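Probable 2-dehydropantoate 2-reductase (PDB 3EGO) probably catalyses the NADPH-dependent reduction of 2-dehydropantoate (ketopantoate) to (R)-pantoate, the second step in making pantoate for pantothenate biosynthesis. Local coordinates at residues I5-G10 with L16-L21; L47-E52 with H163-I168. All blocks are in the same frame, centred on the assembly; numbering follows the deposited sequence.

Contact 1: I5-G10 with L16-L21; sequences IGIIGG and LCAYYL
The first beta-alpha-beta unit of a Rossmann-type NADP-binding domain begins here: Ile5 and Ile7 of strand 4-8 pack against Cys17, Ala18 and Leu21 of helix 12-22. Strand and helix run almost antiparallel, their short axes 9.0 Å apart at an angle of 164°, as expected where a tight turn sends the chain back across the sheet. That turn is glycine-rich; Gly9, Gly11 and Gly14 fit the GxGxxG pattern, and residues 9 to 14 are inferred by similarity to bind NADP(+). Everything that meets across the interface is apolar. Ile7 is the central residue: CG1 lies beside its backbone N (chi1 -50°), and this branch leads out to the helix. Its CG1 rests 4.0 Å from Ala18 CB, while the terminal CD1 sits over the helix surface, touching two residues one turn apart, at 3.9 Å from Cys17 CB and 4.0 Å from Leu21 CD1. The small side chain of Ala18 is consistent with the short approach of Ile7. Two residues back along the strand, Ile5 CG2 meets the same methyl, Leu21 CD1, at 4.2 Å. Around this buried layer, Val27 of strand 26-30 touches both Ile7 and Ala18, Val72 of strand 70-73 touches Ile5 and Ile7, and Ile45 of strand 45-49 packs on Ala18, leaving the helix lodged between strands.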
loop_
_atom_site.group_PDB
_atom_site.type_symbol
_atom_site.label_atom_id
_atom_site.label_comp_id
_atom_site.label_asym_id
_atom_site.label_seq_id
_atom_site.Cartn_x
_atom_site.Cartn_y
_atom_site.Cartn_z
ATOM N N ILE A 5 10.748 5.611 -41.194
ATOM C CA ILE A 5 9.993 5.328 -39.969
ATOM C C ILE A 5 10.448 6.239 -38.829
ATOM O O ILE A 5 11.645 6.335 -38.551
ATOM C CB ILE A 5 10.185 3.829 -39.585
ATOM C CG1 ILE A 5 9.674 2.963 -40.730
ATOM C CG2 ILE A 5 9.512 3.510 -38.224
ATOM C CD1 ILE A 5 9.896 1.417 -40.525
ATOM N N GLY A 6 9.519 6.919 -38.188
ATOM C CA GLY A 6 9.867 7.628 -36.949
ATOM C C GLY A 6 9.454 6.871 -35.719
ATOM O O GLY A 6 8.322 6.410 -35.605
ATOM N N ILE A 7 10.394 6.687 -34.796
ATOM C CA ILE A 7 10.090 6.025 -33.528
ATOM C C ILE A 7 9.860 7.146 -32.515
ATOM O O ILE A 7 10.764 7.912 -32.256
ATOM C CB ILE A 7 11.287 5.145 -33.054
ATOM C CG1 ILE A 7 11.799 4.187 -34.178
ATOM C CG2 ILE A 7 10.914 4.434 -31.742
ATOM C CD1 ILE A 7 10.842 3.133 -34.529
ATOM N N ILE A 8 8.665 7.260 -31.953
ATOM C CA ILE A 8 8.408 8.316 -30.968
ATOM C C ILE A 8 8.696 7.752 -29.593
ATOM O O ILE A 8 7.956 6.885 -29.087
ATOM C CB ILE A 8 6.958 8.844 -30.981
ATOM C CG1 ILE A 8 6.432 9.073 -32.416
ATOM C CG2 ILE A 8 6.837 10.097 -30.077
ATOM C CD1 ILE A 8 7.056 10.210 -33.144
ATOM N N GLY A 9 9.779 8.231 -28.989
ATOM C CA GLY A 9 10.184 7.711 -27.666
ATOM C C GLY A 9 11.551 7.069 -27.714
ATOM O O GLY A 9 11.818 6.214 -28.577
ATOM N N GLY A 10 12.426 7.455 -26.781
ATOM C CA GLY A 10 13.769 6.907 -26.768
ATOM C C GLY A 10 14.053 6.024 -25.554
ATOM O O GLY A 10 15.189 5.947 -25.116
ATOM N N LEU A 16 15.015 -0.305 -29.094
ATOM C CA LEU A 16 14.961 -1.679 -29.634
ATOM C C LEU A 16 14.337 -1.658 -31.034
ATOM O O LEU A 16 14.893 -2.231 -31.989
ATOM C CB LEU A 16 14.080 -2.547 -28.708
ATOM C CG LEU A 16 13.963 -4.029 -29.121
ATOM C CD1 LEU A 16 15.156 -4.778 -28.713
ATOM C CD2 LEU A 16 12.726 -4.587 -28.462
ATOM N N CYS A 17 13.197 -0.958 -31.182
ATOM C CA CYS A 17 12.556 -0.890 -32.491
ATOM C C CYS A 17 13.447 -0.141 -33.487
ATOM O O CYS A 17 13.536 -0.496 -34.649
ATOM C CB CYS A 17 11.216 -0.132 -32.390
ATOM S SG CYS A 17 9.932 -1.045 -31.494
ATOM N N ALA A 18 14.092 0.929 -33.026
ATOM C CA ALA A 18 14.928 1.724 -33.940
ATOM C C ALA A 18 16.076 0.863 -34.455
ATOM O O ALA A 18 16.348 0.877 -35.633
ATOM C CB ALA A 18 15.465 2.960 -33.199
ATOM N N TYR A 19 16.733 0.092 -33.585
ATOM C CA TYR A 19 17.810 -0.748 -34.053
ATOM C C TYR A 19 17.344 -1.725 -35.165
ATOM O O TYR A 19 17.905 -1.828 -36.286
ATOM C CB TYR A 19 18.476 -1.535 -32.899
ATOM C CG TYR A 19 19.503 -2.469 -33.527
ATOM C CD1 TYR A 19 20.747 -1.980 -33.938
ATOM C CD2 TYR A 19 19.188 -3.799 -33.812
ATOM C CE1 TYR A 19 21.655 -2.809 -34.569
ATOM C CE2 TYR A 19 20.064 -4.614 -34.431
ATOM C CZ TYR A 19 21.298 -4.104 -34.831
ATOM O OH TYR A 19 22.182 -4.940 -35.466
ATOM N N TYR A 20 16.278 -2.443 -34.880
ATOM C CA TYR A 20 15.936 -3.501 -35.767
ATOM C C TYR A 20 15.293 -2.996 -37.037
ATOM O O TYR A 20 15.518 -3.586 -38.104
ATOM C CB TYR A 20 15.066 -4.542 -35.040
ATOM C CG TYR A 20 15.834 -5.493 -34.164
ATOM C CD1 TYR A 20 15.740 -5.424 -32.777
ATOM C CD2 TYR A 20 16.620 -6.497 -34.729
ATOM C CE1 TYR A 20 16.414 -6.320 -31.965
ATOM C CE2 TYR A 20 17.294 -7.394 -33.934
ATOM C CZ TYR A 20 17.185 -7.296 -32.537
ATOM O OH TYR A 20 17.854 -8.202 -31.718
ATOM N N LEU A 21 14.501 -1.919 -36.958
ATOM C CA LEU A 21 13.850 -1.389 -38.179
ATOM C C LEU A 21 14.876 -0.650 -39.068
ATOM O O LEU A 21 14.767 -0.656 -40.290
ATOM C CB LEU A 21 12.676 -0.460 -37.841
ATOM C CG LEU A 21 11.498 -1.210 -37.157
ATOM C CD1 LEU A 21 10.435 -0.237 -36.562
ATOM C CD2 LEU A 21 10.883 -2.211 -38.173
#

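Contact 2: L47-E52 with H163-I168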
loop_
_atom_site.group_PDB
_atom_site.type_symbol
_atom_site.label_atom_id
_atom_site.label_comp_id
_atom_site.label_asym_id
_atom_site.label_seq_id
_atom_site.Cartn_x
_atom_site.Cartn_y
_atom_site.Cartn_z
ATOM N N LEU A 47 23.042 -2.133 -29.711
ATOM C CA LEU A 47 22.158 -3.130 -29.142
ATOM C C LEU A 47 23.015 -4.259 -28.656
ATOM O O LEU A 47 23.901 -4.729 -29.396
ATOM C CB LEU A 47 21.174 -3.632 -30.198
ATOM C CG LEU A 47 20.282 -4.750 -29.645
ATOM C CD1 LEU A 47 18.796 -4.400 -29.852
ATOM C CD2 LEU A 47 20.667 -6.008 -30.343
ATOM N N TYR A 48 22.760 -4.685 -27.420
ATOM C CA TYR A 48 23.459 -5.808 -26.792
ATOM C C TYR A 48 22.536 -7.022 -26.820
ATOM O O TYR A 48 21.328 -6.932 -26.510
ATOM C CB TYR A 48 23.810 -5.475 -25.340
ATOM C CG TYR A 48 24.729 -4.283 -25.110
ATOM C CD1 TYR A 48 26.033 -4.463 -24.665
ATOM C CD2 TYR A 48 24.278 -2.975 -25.307
ATOM C CE1 TYR A 48 26.878 -3.348 -24.437
ATOM C CE2 TYR A 48 25.089 -1.887 -25.101
ATOM C CZ TYR A 48 26.390 -2.069 -24.662
ATOM O OH TYR A 48 27.191 -0.968 -24.449
ATOM N N LYS A 49 23.067 -8.165 -27.221
ATOM C CA LYS A 49 22.241 -9.325 -27.265
ATOM C C LYS A 49 23.132 -10.480 -26.958
ATOM O O LYS A 49 23.894 -10.928 -27.829
ATOM C CB LYS A 49 21.578 -9.509 -28.610
ATOM C CG LYS A 49 20.533 -10.566 -28.601
ATOM C CD LYS A 49 19.714 -10.470 -29.855
ATOM C CE LYS A 49 20.620 -10.514 -31.115
ATOM N NZ LYS A 49 20.001 -9.790 -32.313
ATOM N N GLY A 50 23.016 -10.918 -25.709
ATOM C CA GLY A 50 23.698 -12.091 -25.168
ATOM C C GLY A 50 25.144 -12.265 -25.578
ATOM O O GLY A 50 25.541 -13.347 -26.049
ATOM N N GLY A 51 25.964 -11.242 -25.368
ATOM C CA GLY A 51 27.399 -11.396 -25.717
ATOM C C GLY A 51 27.816 -10.735 -27.025
ATOM O O GLY A 51 29.008 -10.477 -27.261
ATOM N N GLU A 52 26.840 -10.454 -27.881
ATOM C CA GLU A 52 27.096 -9.677 -29.073
ATOM C C GLU A 52 26.684 -8.210 -28.883
ATOM O O GLU A 52 25.748 -7.879 -28.139
ATOM C CB GLU A 52 26.402 -10.286 -30.281
ATOM C CG GLU A 52 26.826 -11.729 -30.563
ATOM C CD GLU A 52 26.074 -12.341 -31.710
ATOM O OE1 GLU A 52 24.855 -12.607 -31.567
ATOM O OE2 GLU A 52 26.700 -12.563 -32.762
ATOM N N HIS A 163 14.519 -8.837 -39.082
ATOM C CA HIS A 163 15.550 -9.688 -38.451
ATOM C C HIS A 163 14.884 -10.878 -37.780
ATOM O O HIS A 163 13.815 -10.741 -37.204
ATOM C CB HIS A 163 16.337 -8.904 -37.397
ATOM C CG HIS A 163 17.604 -9.572 -36.963
ATOM N ND1 HIS A 163 17.623 -10.630 -36.090
ATOM C CD2 HIS A 163 18.893 -9.337 -37.298
ATOM C CE1 HIS A 163 18.871 -11.021 -35.893
ATOM N NE2 HIS A 163 19.666 -10.235 -36.601
ATOM N N SER A 164 15.543 -12.034 -37.784
ATOM C CA SER A 164 14.963 -13.219 -37.188
ATOM C C SER A 164 14.575 -12.963 -35.744
ATOM O O SER A 164 13.631 -13.565 -35.232
ATOM C CB SER A 164 15.962 -14.377 -37.257
ATOM O OG SER A 164 16.238 -14.671 -38.614
ATOM N N ASP A 165 15.297 -12.060 -35.071
ATOM C CA ASP A 165 15.073 -11.888 -33.632
ATOM C C ASP A 165 14.101 -10.774 -33.322
ATOM O O ASP A 165 13.828 -10.531 -32.142
ATOM C CB ASP A 165 16.377 -11.625 -32.866
ATOM C CG ASP A 165 17.322 -12.825 -32.851
ATOM O OD1 ASP A 165 16.868 -13.974 -32.690
ATOM O OD2 ASP A 165 18.528 -12.581 -32.923
ATOM N N PHE A 166 13.567 -10.151 -34.383
ATOM C CA PHE A 166 12.601 -9.084 -34.314
ATOM C C PHE A 166 11.360 -9.477 -35.124
ATOM O O PHE A 166 10.984 -8.770 -35.998
ATOM C CB PHE A 166 13.182 -7.753 -34.875
ATOM C CG PHE A 166 12.473 -6.503 -34.370
ATOM C CD1 PHE A 166 12.496 -6.144 -32.999
ATOM C CD2 PHE A 166 11.768 -5.683 -35.270
ATOM C CE1 PHE A 166 11.809 -4.960 -32.546
ATOM C CE2 PHE A 166 11.105 -4.517 -34.839
ATOM C CZ PHE A 166 11.115 -4.164 -33.467
ATOM N N PRO A 167 10.776 -10.661 -34.870
ATOM C CA PRO A 167 9.590 -10.985 -35.684
ATOM C C PRO A 167 8.386 -10.098 -35.384
ATOM O O PRO A 167 8.207 -9.617 -34.239
ATOM C CB PRO A 167 9.285 -12.445 -35.290
ATOM C CG PRO A 167 9.819 -12.548 -33.922
ATOM C CD PRO A 167 11.107 -11.753 -33.944
ATOM N N ILE A 168 7.537 -9.920 -36.389
ATOM C CA ILE A 168 6.368 -9.097 -36.241
ATOM C C ILE A 168 5.169 -9.845 -36.827
ATOM O O ILE A 168 5.253 -10.346 -37.969
ATOM C CB ILE A 168 6.575 -7.733 -36.940
ATOM C CG1 ILE A 168 7.709 -6.974 -36.222
ATOM C CG2 ILE A 168 5.325 -6.902 -36.824
ATOM C CD1 ILE A 168 8.132 -5.630 -36.929
#
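Lys49 reaches Asp165 and His163 through a side chain that starts extended and then bends: CG stands anti to the backbone N (chi1 -170°), and a kink at chi3 (54°) turns the ammonium end to the loop. On the other side, OD2 of Asp165 is the oxygen that meets it. The two side chains cross at a slant, and Lys49 NZ meets Asp165 OD2 at 3.2 Å, a salt bridge whose hydrogen bond is weak. Lys49 CE also lies 3.5 Å from Asp165 OD2, so the carboxylate oxygen meets the last methylene as well as the nitrogen. His163 approaches from the opposite direction, with CE1 4.0 Å from Lys49 NZ.

Within its own loop the ring is also bonded: His163 ND1 accepts the backbone N-H of Asp165 at 2.9 Å, nearly straight at 164° and almost in the ring plane, which ties the imidazole to the residue carrying the carboxylate. This use of ND1 as acceptor is consistent with a neutral ring protonated on NE2, a state the nearby ammonium would probably not oppose. A type I turn from His163 to Phe166, closed by Phe166 N to His163 O at 2.9 Å, brings the histidine and the aspartate onto one compact bend. The stronger polar partner of Lys49 NZ is the hydroxyl of Tyr20, on helix 12-22, whose ring also meets His163 edge-to-face. Lys49 itself stands where strand 45-49 ends and a type I' turn through Gly50 and Gly51 leads back into strand 52-61. What results is a surface salt bridge joining a beta-hairpin with a two-residue loop, a classic setting of the type I' turn, to a loop far away in sequence.

In the fold
Contact 1 is complete by residue 21, before contact 2 starts at residue 47, and their centres lie about 14 Å apart, in the same half of the chain. The two share one mixed sheet, and helix 12-22 is their common element: one face packs on strand 4-8, while Tyr20 turns to the residues of contact 2. Its CB is 3.3 Å from Phe166 CG, and Cys17, already in touch with Ile7, also packs on Phe166. The local beta-alpha packing of the nucleotide-binding unit is thereby continued, through one helix, to a hairpin and a loop 111 residues apart in sequence.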